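Local coordinates for nicotinate-nucleotide diphosphorylase (Carboxylating) (Streptococcus pyogenes GA06023, PDB 5HUO), which probably makes nicotinate mononucleotide, carbon dioxide and diphosphate from quinolinate and 5-phospho-alpha-D-ribose 1-diphosphate, a step in NAD biosynthesis, at residues A[44-49]-A[126-131]; A[77-82]-A[101-106]; A[164-169]-A[294-299]. All coordinates share one frame; numbering follows the deposited sequence.

Contact 1: residues A[44-49]-A[126-131]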
ATOM      1  N   ALA A  44      -0.834   7.199   8.679  1.00 97.73           N
ATOM      2  CA  ALA A  44      -1.905   6.274   8.936  1.00 98.02           C
ATOM      3  C   ALA A  44      -2.699   6.761  10.120  1.00 96.32           C
ATOM      4  O   ALA A  44      -3.931   6.636  10.175  1.00 96.59           O
ATOM      5  CB  ALA A  44      -1.356   4.875   9.156  1.00 98.76           C
ATOM      6  N   ALA A  45      -1.971   7.277  11.080  1.00 94.89           N
ATOM      7  CA  ALA A  45      -2.575   7.716  12.327  1.00 93.65           C
ATOM      8  C   ALA A  45      -3.477   8.929  12.111  1.00 93.38           C
ATOM      9  O   ALA A  45      -4.535   9.053  12.750  1.00 93.01           O
ATOM     10  CB  ALA A  45      -1.503   8.014  13.388  1.00 92.74           C
ATOM     11  N   LEU A  46      -3.011   9.830  11.263  1.00 93.82           N
ATOM     12  CA  LEU A  46      -3.772  11.026  10.913  1.00 94.02           C
ATOM     13  C   LEU A  46      -5.043  10.651  10.193  1.00 96.00           C
ATOM     14  O   LEU A  46      -6.111  11.179  10.477  1.00 96.47           O
ATOM     15  CB  LEU A  46      -2.980  11.942  10.021  1.00 95.17           C
ATOM     16  CG  LEU A  46      -2.007  12.842  10.801  1.00 94.96           C
ATOM     17  CD1 LEU A  46      -1.123  13.644   9.891  1.00 96.24           C
ATOM     18  CD2 LEU A  46      -2.771  13.781  11.725  1.00 94.87           C
ATOM     19  N   ARG A  47      -4.923   9.692   9.300  1.00 98.27           N
ATOM     20  CA  ARG A  47      -6.051   9.199   8.542  1.00100.53           C
ATOM     21  C   ARG A  47      -7.052   8.469   9.395  1.00 98.92           C
ATOM     22  O   ARG A  47      -8.240   8.471   9.098  1.00100.40           O
ATOM     23  CB  ARG A  47      -5.575   8.329   7.400  1.00105.04           C
ATOM     24  CG  ARG A  47      -4.672   9.077   6.436  1.00107.89           C
ATOM     25  CD  ARG A  47      -4.794   8.627   5.006  1.00114.01           C
ATOM     26  NE  ARG A  47      -4.325   9.643   4.059  1.00119.28           N
ATOM     27  CZ  ARG A  47      -3.060   9.782   3.643  1.00123.11           C
ATOM     28  NH1 ARG A  47      -2.089   8.969   4.082  1.00123.94           N
ATOM     29  NH2 ARG A  47      -2.762  10.746   2.787  1.00126.27           N
ATOM     30  N   GLU A  48      -6.582   7.859  10.461  1.00 96.67           N
ATOM     31  CA  GLU A  48      -7.446   7.178  11.430  1.00 96.03           C
ATOM     32  C   GLU A  48      -8.327   8.151  12.182  1.00 95.08           C
ATOM     33  O   GLU A  48      -9.483   7.890  12.397  1.00 96.36           O
ATOM     34  CB  GLU A  48      -6.602   6.427  12.446  1.00 95.57           C
ATOM     35  CG  GLU A  48      -7.337   5.575  13.483  1.00 96.16           C
ATOM     36  CD  GLU A  48      -6.411   4.972  14.508  1.00 95.93           C
ATOM     37  OE1 GLU A  48      -6.463   3.737  14.729  1.00 97.45           O
ATOM     38  OE2 GLU A  48      -5.596   5.726  15.090  1.00 94.58           O
ATOM     39  N   ASP A  49      -7.764   9.295  12.511  1.00 93.92           N
ATOM     40  CA  ASP A  49      -8.439  10.351  13.270  1.00 93.59           C
ATOM     41  C   ASP A  49      -9.265  11.312  12.373  1.00 95.46           C
ATOM     42  O   ASP A  49     -10.010  12.132  12.907  1.00 96.19           O
ATOM     43  CB  ASP A  49      -7.383  11.175  14.035  1.00 92.62           C
ATOM     44  CG  ASP A  49      -7.936  11.886  15.267  1.00 92.22           C
ATOM     45  OD1 ASP A  49      -8.873  11.399  15.883  1.00 92.04           O
ATOM     46  OD2 ASP A  49      -7.364  12.932  15.653  1.00 93.80           O
ATOM     47  N   LEU A 126      -5.155  22.476  15.502  1.00109.34           N
ATOM     48  CA  LEU A 126      -6.174  21.765  16.263  1.00108.35           C
ATOM     49  C   LEU A 126      -6.459  20.377  15.725  1.00107.72           C
ATOM     50  O   LEU A 126      -6.695  19.464  16.465  1.00108.65           O
ATOM     51  CB  LEU A 126      -7.447  22.568  16.325  1.00110.11           C
ATOM     52  CG  LEU A 126      -7.289  23.946  16.942  1.00111.46           C
ATOM     53  CD1 LEU A 126      -8.639  24.600  17.166  1.00113.90           C
ATOM     54  CD2 LEU A 126      -6.524  23.901  18.253  1.00110.10           C
ATOM     55  N   THR A 127      -6.399  20.226  14.431  1.00107.35           N
ATOM     56  CA  THR A 127      -6.689  18.964  13.836  1.00106.32           C
ATOM     57  C   THR A 127      -5.576  17.982  14.129  1.00104.26           C
ATOM     58  O   THR A 127      -5.811  16.786  14.258  1.00105.77           O
ATOM     59  CB  THR A 127      -6.916  19.128  12.306  1.00108.22           C
ATOM     60  OG1 THR A 127      -8.091  19.909  12.122  1.00110.08           O
ATOM     61  CG2 THR A 127      -7.154  17.821  11.615  1.00108.14           C
ATOM     62  N   CYS A 128      -4.342  18.450  14.121  1.00102.49           N
ATOM     63  CA  CYS A 128      -3.181  17.547  14.369  1.00100.27           C
ATOM     64  C   CYS A 128      -2.892  17.225  15.848  1.00 98.02           C
ATOM     65  O   CYS A 128      -2.114  16.338  16.131  1.00 97.72           O
ATOM     66  CB  CYS A 128      -1.904  18.115  13.756  1.00100.16           C
ATOM     67  SG  CYS A 128      -1.895  18.027  11.986  1.00100.84           S
ATOM     68  N   GLU A 129      -3.495  17.976  16.741  1.00 97.51           N
ATOM     69  CA  GLU A 129      -3.150  17.957  18.150  1.00 96.08           C
ATOM     70  C   GLU A 129      -3.167  16.570  18.823  1.00 94.11           C
ATOM     71  O   GLU A 129      -2.193  16.126  19.389  1.00 93.60           O
ATOM     72  CB  GLU A 129      -4.079  18.906  18.870  1.00 97.52           C
ATOM     73  CG  GLU A 129      -4.144  18.773  20.384  1.00 98.01           C
ATOM     74  CD  GLU A 129      -5.143  19.773  21.003  1.00100.61           C
ATOM     75  OE1 GLU A 129      -5.460  19.609  22.207  1.00 99.30           O
ATOM     76  OE2 GLU A 129      -5.610  20.712  20.267  1.00103.55           O
ATOM     77  N   ARG A 130      -4.269  15.881  18.715  1.00 93.61           N
ATOM     78  CA  ARG A 130      -4.535  14.634  19.489  1.00 92.62           C
ATOM     79  C   ARG A 130      -3.597  13.533  19.038  1.00 92.04           C
ATOM     80  O   ARG A 130      -3.034  12.816  19.850  1.00 91.25           O
ATOM     81  CB  ARG A 130      -5.998  14.253  19.347  1.00 93.51           C
ATOM     82  CG  ARG A 130      -6.505  12.972  19.957  1.00 93.30           C
ATOM     83  CD  ARG A 130      -5.924  12.602  21.289  1.00 92.33           C
ATOM     84  NE  ARG A 130      -5.936  13.700  22.223  1.00 92.34           N
ATOM     85  CZ  ARG A 130      -5.058  13.874  23.220  1.00 93.34           C
ATOM     86  NH1 ARG A 130      -4.047  13.018  23.461  1.00 92.35           N
ATOM     87  NH2 ARG A 130      -5.174  14.956  23.970  1.00 94.41           N
ATOM     88  N   VAL A 131      -3.401  13.417  17.729  1.00 92.55           N
ATOM     89  CA  VAL A 131      -2.496  12.378  17.203  1.00 92.14           C
ATOM     90  C   VAL A 131      -1.069  12.639  17.647  1.00 91.27           C
ATOM     91  O   VAL A 131      -0.367  11.751  18.084  1.00 90.60           O
ATOM     92  CB  VAL A 131      -2.558  12.287  15.657  1.00 93.07           C
ATOM     93  CG1 VAL A 131      -1.421  11.453  15.119  1.00 92.68           C
ATOM     94  CG2 VAL A 131      -3.886  11.681  15.242  1.00 93.98           C
TER
HETATM   95  O   HOH W   1      -6.201  15.930  16.854  1.00 51.36           O
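Val131 makes the broadest contact between segments 44-49 and 126-131, meeting Ala45, Leu46 and Asp49. The short helical segments run at 114° to each other. Val131 spreads its two methyls over the neighbouring turn. Val131 CG1 lies anti to the backbone N (chi1 167°) and meets Ala45 CB at 3.9 Å. Val131 CG2, beside its backbone N, comes to 3.7 Å from both Ala45 O and Asp49 OD2. Leu46 closes the apolar side with one methyl. Leu46 CD2 is 4.2 Å from Val131 CB and 4.3 Å from Cys128 SG. Helix 82-92 backs this side, with Val88 on Leu46 and Phe89 and Phe92 on Cys128.

The other side is looser and polar. Asp49 and Val131 pass each other pointing opposite ways. The carboxylate of Asp49 and the guanidinium of Arg130 are turned 75° apart and do not pair. A water takes the place of a direct bond. It donates to Thr127 O at 2.8 Å, accepts from Arg130 N at 2.7 Å and reaches Asp49 OD2 weakly at 3.4 Å. The water sits where the helix is kinked and Arg130 N lacks its bond to the preceding turn. The carboxylate forms salt bridges with Arg171 and Arg164 of the second subunit, while Arg130 NH1 bonds Asn134. Methyls thus join the two helices within the chain, while the charge of Asp49 is probably spent mainly on the subunit interface.

Contact 2: residues A[77-82]-A[101-106]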
ATOM      1  N   GLY A  77       8.595  13.471  34.574  1.00 90.57           N
ATOM      2  CA  GLY A  77       9.148  12.300  33.971  1.00 90.15           C
ATOM      3  C   GLY A  77      10.218  12.619  32.958  1.00 89.94           C
ATOM      4  O   GLY A  77      10.917  13.619  33.076  1.00 90.38           O
ATOM      5  N   VAL A  78      10.322  11.766  31.947  1.00 89.39           N
ATOM      6  CA  VAL A  78      11.308  11.937  30.895  1.00 89.25           C
ATOM      7  C   VAL A  78      10.675  12.167  29.541  1.00 88.68           C
ATOM      8  O   VAL A  78       9.733  11.524  29.196  1.00 88.29           O
ATOM      9  CB  VAL A  78      12.222  10.720  30.815  1.00 89.33           C
ATOM     10  CG1 VAL A  78      13.339  10.926  29.816  1.00 89.38           C
ATOM     11  CG2 VAL A  78      12.821  10.469  32.171  1.00 90.08           C
ATOM     12  N   LEU A  79      11.244  13.097  28.789  1.00 88.80           N
ATOM     13  CA  LEU A  79      10.699  13.512  27.473  1.00 88.49           C
ATOM     14  C   LEU A  79      11.200  12.616  26.389  1.00 88.25           C
ATOM     15  O   LEU A  79      12.406  12.442  26.210  1.00 88.52           O
ATOM     16  CB  LEU A  79      11.062  14.952  27.121  1.00 88.88           C
ATOM     17  CG  LEU A  79      10.716  15.483  25.724  1.00 88.81           C
ATOM     18  CD1 LEU A  79       9.216  15.644  25.532  1.00 88.60           C
ATOM     19  CD2 LEU A  79      11.420  16.823  25.457  1.00 89.40           C
ATOM     20  N   ALA A  80      10.262  12.036  25.648  1.00 87.89           N
ATOM     21  CA  ALA A  80      10.606  11.178  24.467  1.00 87.77           C
ATOM     22  C   ALA A  80       9.569  11.335  23.394  1.00 87.67           C
ATOM     23  O   ALA A  80       8.370  11.347  23.682  1.00 87.55           O
ATOM     24  CB  ALA A  80      10.743   9.702  24.867  1.00 87.62           C
ATOM     25  N   GLY A  81      10.046  11.382  22.160  1.00 87.88           N
ATOM     26  CA  GLY A  81       9.166  11.500  20.992  1.00 88.00           C
ATOM     27  C   GLY A  81       8.870  12.914  20.519  1.00 88.37           C
ATOM     28  O   GLY A  81       7.937  13.153  19.802  1.00 88.58           O
ATOM     29  N   LEU A  82       9.691  13.841  20.894  1.00 88.57           N
ATOM     30  CA  LEU A  82       9.473  15.261  20.527  1.00 89.04           C
ATOM     31  C   LEU A  82       9.486  15.506  18.992  1.00 89.57           C
ATOM     32  O   LEU A  82       8.658  16.216  18.494  1.00 89.94           O
ATOM     33  CB  LEU A  82      10.542  16.136  21.156  1.00 89.32           C
ATOM     34  CG  LEU A  82      10.299  17.639  20.992  1.00 89.88           C
ATOM     35  CD1 LEU A  82       9.087  18.075  21.820  1.00 89.74           C
ATOM     36  CD2 LEU A  82      11.509  18.435  21.436  1.00 90.34           C
ATOM     37  N   HIS A 101      13.310  26.703  25.622  1.00 95.33           N
ATOM     38  CA  HIS A 101      14.206  26.092  26.612  1.00 95.32           C
ATOM     39  C   HIS A 101      15.126  24.991  26.054  1.00 94.90           C
ATOM     40  O   HIS A 101      15.797  24.293  26.810  1.00 94.84           O
ATOM     41  CB  HIS A 101      13.397  25.534  27.754  1.00 94.76           C
ATOM     42  CG  HIS A 101      12.685  26.563  28.517  1.00 95.34           C
ATOM     43  ND1 HIS A 101      13.308  27.650  29.042  1.00 96.49           N
ATOM     44  CD2 HIS A 101      11.391  26.678  28.847  1.00 95.06           C
ATOM     45  CE1 HIS A 101      12.436  28.404  29.669  1.00 96.87           C
ATOM     46  NE2 HIS A 101      11.259  27.848  29.553  1.00 96.03           N
ATOM     47  N   GLN A 102      15.156  24.871  24.734  1.00 94.77           N
ATOM     48  CA  GLN A 102      16.007  23.914  24.057  1.00 94.53           C
ATOM     49  C   GLN A 102      15.794  22.511  24.531  1.00 93.58           C
ATOM     50  O   GLN A 102      16.763  21.759  24.737  1.00 95.28           O
ATOM     51  CB  GLN A 102      17.471  24.314  24.188  1.00 95.52           C
ATOM     52  CG  GLN A 102      17.686  25.594  23.406  1.00 96.96           C
ATOM     53  CD  GLN A 102      19.105  26.144  23.459  1.00100.43           C
ATOM     54  OE1 GLN A 102      19.448  26.960  24.345  1.00101.68           O
ATOM     55  NE2 GLN A 102      19.948  25.708  22.524  1.00101.90           N
ATOM     56  N   PHE A 103      14.560  22.151  24.746  1.00 92.85           N
ATOM     57  CA  PHE A 103      14.209  20.776  25.215  1.00 91.99           C
ATOM     58  C   PHE A 103      14.550  19.747  24.170  1.00 91.59           C
ATOM     59  O   PHE A 103      14.365  19.964  22.991  1.00 91.67           O
ATOM     60  CB  PHE A 103      12.686  20.629  25.526  1.00 91.39           C
ATOM     61  CG  PHE A 103      12.303  20.908  26.934  1.00 91.53           C
ATOM     62  CD1 PHE A 103      12.568  19.997  27.944  1.00 91.33           C
ATOM     63  CD2 PHE A 103      11.666  22.095  27.263  1.00 92.01           C
ATOM     64  CE1 PHE A 103      12.234  20.270  29.263  1.00 91.64           C
ATOM     65  CE2 PHE A 103      11.326  22.391  28.597  1.00 92.29           C
ATOM     66  CZ  PHE A 103      11.626  21.477  29.600  1.00 92.13           C
ATOM     67  N   LYS A 104      15.038  18.615  24.613  1.00 91.27           N
ATOM     68  CA  LYS A 104      15.220  17.476  23.692  1.00 90.86           C
ATOM     69  C   LYS A 104      14.961  16.146  24.360  1.00 90.27           C
ATOM     70  O   LYS A 104      14.883  16.043  25.608  1.00 90.27           O
ATOM     71  CB  LYS A 104      16.588  17.468  23.021  1.00 93.76           C
ATOM     72  CG  LYS A 104      17.760  17.432  23.951  1.00 98.78           C
ATOM     73  CD  LYS A 104      19.007  17.908  23.212  1.00104.68           C
ATOM     74  CE  LYS A 104      20.200  18.069  24.176  1.00110.29           C
ATOM     75  NZ  LYS A 104      20.824  16.743  24.484  1.00111.48           N
ATOM     76  N   ASP A 105      14.772  15.122  23.527  1.00 89.86           N
ATOM     77  CA  ASP A 105      14.467  13.778  24.049  1.00 89.36           C
ATOM     78  C   ASP A 105      15.576  13.382  25.018  1.00 89.74           C
ATOM     79  O   ASP A 105      16.722  13.633  24.766  1.00 90.31           O
ATOM     80  CB  ASP A 105      14.322  12.749  22.935  1.00 89.09           C
ATOM     81  CG  ASP A 105      12.981  12.797  22.283  1.00 88.73           C
ATOM     82  OD1 ASP A 105      12.138  13.667  22.636  1.00 88.69           O
ATOM     83  OD2 ASP A 105      12.719  11.978  21.373  1.00 88.61           O
ATOM     84  N   GLY A 106      15.153  12.857  26.161  1.00 89.57           N
ATOM     85  CA  GLY A 106      16.029  12.495  27.280  1.00 90.08           C
ATOM     86  C   GLY A 106      15.927  13.403  28.488  1.00 90.52           C
ATOM     87  O   GLY A 106      16.331  13.023  29.582  1.00 90.97           O
TER
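Asp105 crosses Leu79 at about a right angle and turns its carboxylate to the backbone at the start of helix 82-92. Asp105 CG lies beside its own backbone N (chi1 -80°), which brings both oxygens to the turn at Gly81. Asp105 OD1 takes Leu82 N on its syn lone pair at 3.0 Å. Asp105 OD2 takes Gly81 N at 2.8 Å, and this donor stands above the carboxylate plane, 42° out of it. Tyr176 OH is a second partner of OD2. Gly81 holds the N-cap position, so the carboxylate receives the amides of the N-cap residue and of the first helical residue. The helix end would probably stabilise its negative charge.

Strands 77-78 and 108-109 form a small antiparallel sheet in the N-terminal domain, and this contact continues their pairing into the loops. Gly106 N donates to Leu79 O at 2.8 Å, in a nearly straight bond. Asp105 CA also faces Leu79 O, at 3.3 Å, in a CA-H...O contact.

Leu79 reaches the other way along the loop. Leu79 CD2 touches Lys104 O at 3.6 Å and Phe103 CB at 4.0 Å, and meets the phenyl ring obliquely. Leu82 comes from the helix side, with Leu82 CD2 3.6 Å from Phe103 O. Val78 CG1 lies over the carbonyl of Gly106.

Contact 3: residues A[164-169]-A[294-299]. With SO4 (sulfate ion), chain J; SO4 (sulfate ion), chain I.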
ATOM      1  N   ARG A 164      10.306  -8.221  23.161  1.00 91.75           N
ATOM      2  CA  ARG A 164       9.410  -8.191  22.015  1.00 91.71           C
ATOM      3  C   ARG A 164       7.986  -8.034  22.418  1.00 91.57           C
ATOM      4  O   ARG A 164       7.079  -8.232  21.630  1.00 91.79           O
ATOM      5  CB  ARG A 164       9.567  -9.441  21.177  1.00 92.53           C
ATOM      6  CG  ARG A 164      10.730  -9.355  20.211  1.00 92.69           C
ATOM      7  CD  ARG A 164      11.135 -10.731  19.675  1.00 93.66           C
ATOM      8  NE  ARG A 164      10.037 -11.427  18.988  1.00 94.19           N
ATOM      9  CZ  ARG A 164       9.526 -12.574  19.405  1.00 94.88           C
ATOM     10  NH1 ARG A 164       9.973 -13.187  20.532  1.00 95.13           N
ATOM     11  NH2 ARG A 164       8.575 -13.132  18.731  1.00 95.44           N
ATOM     12  N   LYS A 165       7.752  -7.740  23.692  1.00 91.36           N
ATOM     13  CA  LYS A 165       6.372  -7.600  24.204  1.00 91.35           C
ATOM     14  C   LYS A 165       5.975  -6.161  24.031  1.00 90.62           C
ATOM     15  O   LYS A 165       5.922  -5.372  24.994  1.00 90.26           O
ATOM     16  CB  LYS A 165       6.311  -8.031  25.633  1.00 91.68           C
ATOM     17  CG  LYS A 165       6.747  -9.473  25.771  1.00 92.53           C
ATOM     18  CD  LYS A 165       6.462  -9.980  27.146  1.00 93.09           C
ATOM     19  CE  LYS A 165       7.072 -11.348  27.317  1.00 94.29           C
ATOM     20  NZ  LYS A 165       6.596 -11.971  28.607  1.00 96.34           N
ATOM     21  N   THR A 166       5.765  -5.823  22.768  1.00 90.53           N
ATOM     22  CA  THR A 166       5.571  -4.442  22.324  1.00 89.96           C
ATOM     23  C   THR A 166       4.209  -4.266  21.670  1.00 90.19           C
ATOM     24  O   THR A 166       3.512  -5.197  21.364  1.00 90.81           O
ATOM     25  CB  THR A 166       6.618  -4.042  21.303  1.00 89.82           C
ATOM     26  OG1 THR A 166       6.658  -5.005  20.236  1.00 90.44           O
ATOM     27  CG2 THR A 166       7.985  -3.956  21.962  1.00 89.64           C
ATOM     28  N   THR A 167       3.822  -3.029  21.529  1.00 89.80           N
ATOM     29  CA  THR A 167       2.497  -2.718  20.981  1.00 90.11           C
ATOM     30  C   THR A 167       2.582  -2.954  19.496  1.00 90.57           C
ATOM     31  O   THR A 167       3.483  -2.427  18.885  1.00 90.34           O
ATOM     32  CB  THR A 167       2.130  -1.232  21.208  1.00 89.66           C
ATOM     33  OG1 THR A 167       2.245  -0.925  22.600  1.00 89.27           O
ATOM     34  CG2 THR A 167       0.722  -1.003  20.784  1.00 90.14           C
ATOM     35  N   PRO A 168       1.696  -3.769  18.925  1.00 91.35           N
ATOM     36  CA  PRO A 168       1.869  -4.139  17.538  1.00 91.98           C
ATOM     37  C   PRO A 168       2.008  -2.943  16.634  1.00 91.87           C
ATOM     38  O   PRO A 168       1.335  -1.936  16.812  1.00 91.68           O
ATOM     39  CB  PRO A 168       0.584  -4.877  17.206  1.00 92.93           C
ATOM     40  CG  PRO A 168       0.202  -5.481  18.473  1.00 92.84           C
ATOM     41  CD  PRO A 168       0.627  -4.525  19.551  1.00 91.86           C
ATOM     42  N   ASN A 169       2.974  -3.044  15.745  1.00 92.04           N
ATOM     43  CA  ASN A 169       3.271  -1.990  14.724  1.00 92.14           C
ATOM     44  C   ASN A 169       3.883  -0.687  15.226  1.00 91.30           C
ATOM     45  O   ASN A 169       3.947   0.287  14.517  1.00 91.43           O
ATOM     46  CB  ASN A 169       2.025  -1.763  13.842  1.00 93.02           C
ATOM     47  CG  ASN A 169       1.652  -3.031  13.041  1.00 94.12           C
ATOM     48  OD1 ASN A 169       2.541  -3.754  12.537  1.00 94.39           O
ATOM     49  ND2 ASN A 169       0.379  -3.306  12.946  1.00 94.83           N
ATOM     50  N   SER A 294       7.335  -5.181  30.877  1.00 93.59           N
ATOM     51  CA  SER A 294       6.409  -4.142  31.386  1.00 93.90           C
ATOM     52  C   SER A 294       6.731  -2.756  30.875  1.00 91.96           C
ATOM     53  O   SER A 294       5.876  -1.893  30.723  1.00 91.88           O
ATOM     54  CB  SER A 294       6.431  -4.118  32.885  1.00 95.30           C
ATOM     55  OG  SER A 294       6.107  -5.385  33.370  1.00 97.29           O
ATOM     56  N   LEU A 295       8.007  -2.564  30.598  1.00 91.61           N
ATOM     57  CA  LEU A 295       8.466  -1.267  30.059  1.00 89.79           C
ATOM     58  C   LEU A 295       7.718  -0.877  28.804  1.00 88.49           C
ATOM     59  O   LEU A 295       7.485   0.319  28.565  1.00 89.47           O
ATOM     60  CB  LEU A 295       9.955  -1.323  29.731  1.00 88.92           C
ATOM     61  CG  LEU A 295      10.873  -1.424  30.952  1.00 89.74           C
ATOM     62  CD1 LEU A 295      12.313  -1.433  30.457  1.00 88.64           C
ATOM     63  CD2 LEU A 295      10.642  -0.262  31.892  1.00 90.48           C
ATOM     64  N   THR A 296       7.336  -1.874  28.019  1.00 88.47           N
ATOM     65  CA  THR A 296       6.640  -1.628  26.748  1.00 88.07           C
ATOM     66  C   THR A 296       5.195  -2.085  26.741  1.00 89.82           C
ATOM     67  O   THR A 296       4.364  -1.427  26.136  1.00 89.94           O
ATOM     68  CB  THR A 296       7.389  -2.261  25.566  1.00 87.18           C
ATOM     69  OG1 THR A 296       7.679  -3.637  25.870  1.00 88.89           O
ATOM     70  CG2 THR A 296       8.667  -1.545  25.336  1.00 85.42           C
ATOM     71  N   HIS A 297       4.869  -3.155  27.441  1.00 92.65           N
ATOM     72  CA  HIS A 297       3.439  -3.642  27.390  1.00 95.61           C
ATOM     73  C   HIS A 297       2.486  -2.997  28.400  1.00 97.56           C
ATOM     74  O   HIS A 297       1.282  -3.123  28.265  1.00100.58           O
ATOM     75  CB  HIS A 297       3.312  -5.189  27.374  1.00 97.36           C
ATOM     76  CG  HIS A 297       3.712  -5.889  28.634  1.00 99.12           C
ATOM     77  ND1 HIS A 297       3.207  -5.559  29.879  1.00 99.66           N
ATOM     78  CD2 HIS A 297       4.522  -6.962  28.835  1.00100.36           C
ATOM     79  CE1 HIS A 297       3.699  -6.380  30.795  1.00100.79           C
ATOM     80  NE2 HIS A 297       4.511  -7.230  30.194  1.00101.20           N
ATOM     81  N   SER A 298       3.032  -2.325  29.416  1.00 97.31           N
ATOM     82  CA  SER A 298       2.265  -1.827  30.585  1.00 97.99           C
ATOM     83  C   SER A 298       2.758  -0.451  31.081  1.00 97.05           C
ATOM     84  O   SER A 298       2.677  -0.140  32.264  1.00 98.28           O
ATOM     85  CB  SER A 298       2.322  -2.827  31.745  1.00 99.41           C
ATOM     86  OG  SER A 298       1.590  -3.998  31.440  1.00100.85           O
ATOM     87  N   ALA A 299       3.197   0.376  30.147  1.00 95.76           N
ATOM     88  CA  ALA A 299       3.660   1.701  30.487  1.00 95.49           C
ATOM     89  C   ALA A 299       2.514   2.657  30.559  1.00 96.89           C
ATOM     90  O   ALA A 299       1.674   2.662  29.699  1.00 99.32           O
ATOM     91  CB  ALA A 299       4.642   2.178  29.454  1.00 94.00           C
TER
HETATM   92  S   SO4 J 304      12.523 -11.685  23.449  1.00104.88           S
HETATM   93  O1  SO4 J 304      12.997 -11.689  24.859  1.00104.49           O
HETATM   94  O2  SO4 J 304      12.991 -10.452  22.772  1.00111.71           O
HETATM   95  O3  SO4 J 304      13.001 -12.813  22.629  1.00 95.73           O
HETATM   96  O4  SO4 J 304      11.063 -11.785  23.523  1.00 90.14           O
HETATM   97  S   SO4 I 303       7.613  -9.676  31.603  1.00 71.10           S
HETATM   98  O1  SO4 I 303       7.745  -9.594  33.064  1.00 77.34           O
HETATM   99  O2  SO4 I 303       8.832  -9.127  31.013  1.00 79.46           O
HETATM  100  O3  SO4 I 303       7.630 -11.073  31.208  1.00 71.58           O
HETATM  101  O4  SO4 I 303       6.387  -9.024  31.087  1.00 62.32           O
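Thr296 and Lys165 make the direct hydrogen bond of this contact. Thr296 OG1 donates to Lys165 O at 2.6 Å, coming from above the carbonyl plane, 49° out of it. Gly293 O is a further hydrogen-bond partner of the same hydroxyl. Lys165 is the centre of an inverse gamma turn, and its carbonyl faces helix 294-297.

Van der Waals contacts flank this bond. Thr166 CG2 rests 3.9 Å from Thr296 OG1. The first part of the lysine chain runs beside the histidine side chain. With chi1 at 68°, His297 CG sits between its backbone N and carbonyl carbon, and the ring turns an edge to the lysine: Lys165 CB is 3.8 Å from His297 CD2. Ser294 CA covers one ring face, offset toward the rim.

Two sulfates draw the basic side chains. The extended lysine chain carries Lys165 NZ to within 2.9 Å of O3 of the sulfate of chain I. His297 NE2 donates to O4 of the same sulfate at 2.7 Å, with an angle of 161°. His297 ND1 shares a hydrogen bond with Ser298 OG at 2.7 Å, so both ring nitrogens help fix the imidazole's rotation. Arg164 NH1 reaches O4 of the chain J sulfate only weakly, at 3.5 Å, while its NH2 pairs with Asp49 of the second subunit. Gly293 N and Arg187 NH2 also donate to the sulfates.

Both segments follow neighbouring parallel strands, 159-161 and 289-291. Loops at the C-terminal ends of such strands form the active site of this family's alpha/beta barrel. The sulfates, probably from the crystallisation liquor, are consistent with sites for substrate phosphate or carboxylate groups.

How the contacts relate
Contacts 1 and 3 are mostly buried; contact 2 is only partly so and touches no other subunit. Helix 82-92 packs on contact 1 and starts at contact 2. Helix 122-153 supplies one side of contact 1 and packs against contacts 2 and 3. Contact 3 belongs to the C-terminal domain. Their chemistry differs accordingly: methyl packing and a water in contact 1, a carboxylate receiving backbone amides in contact 2, and anion binding in contact 3. The centres are 21 to 22 Å apart and the contacts do not touch within the chain. Contacts 1 and 3 both border the second subunit, where contact 1 of one chain faces contact 3 of its neighbour.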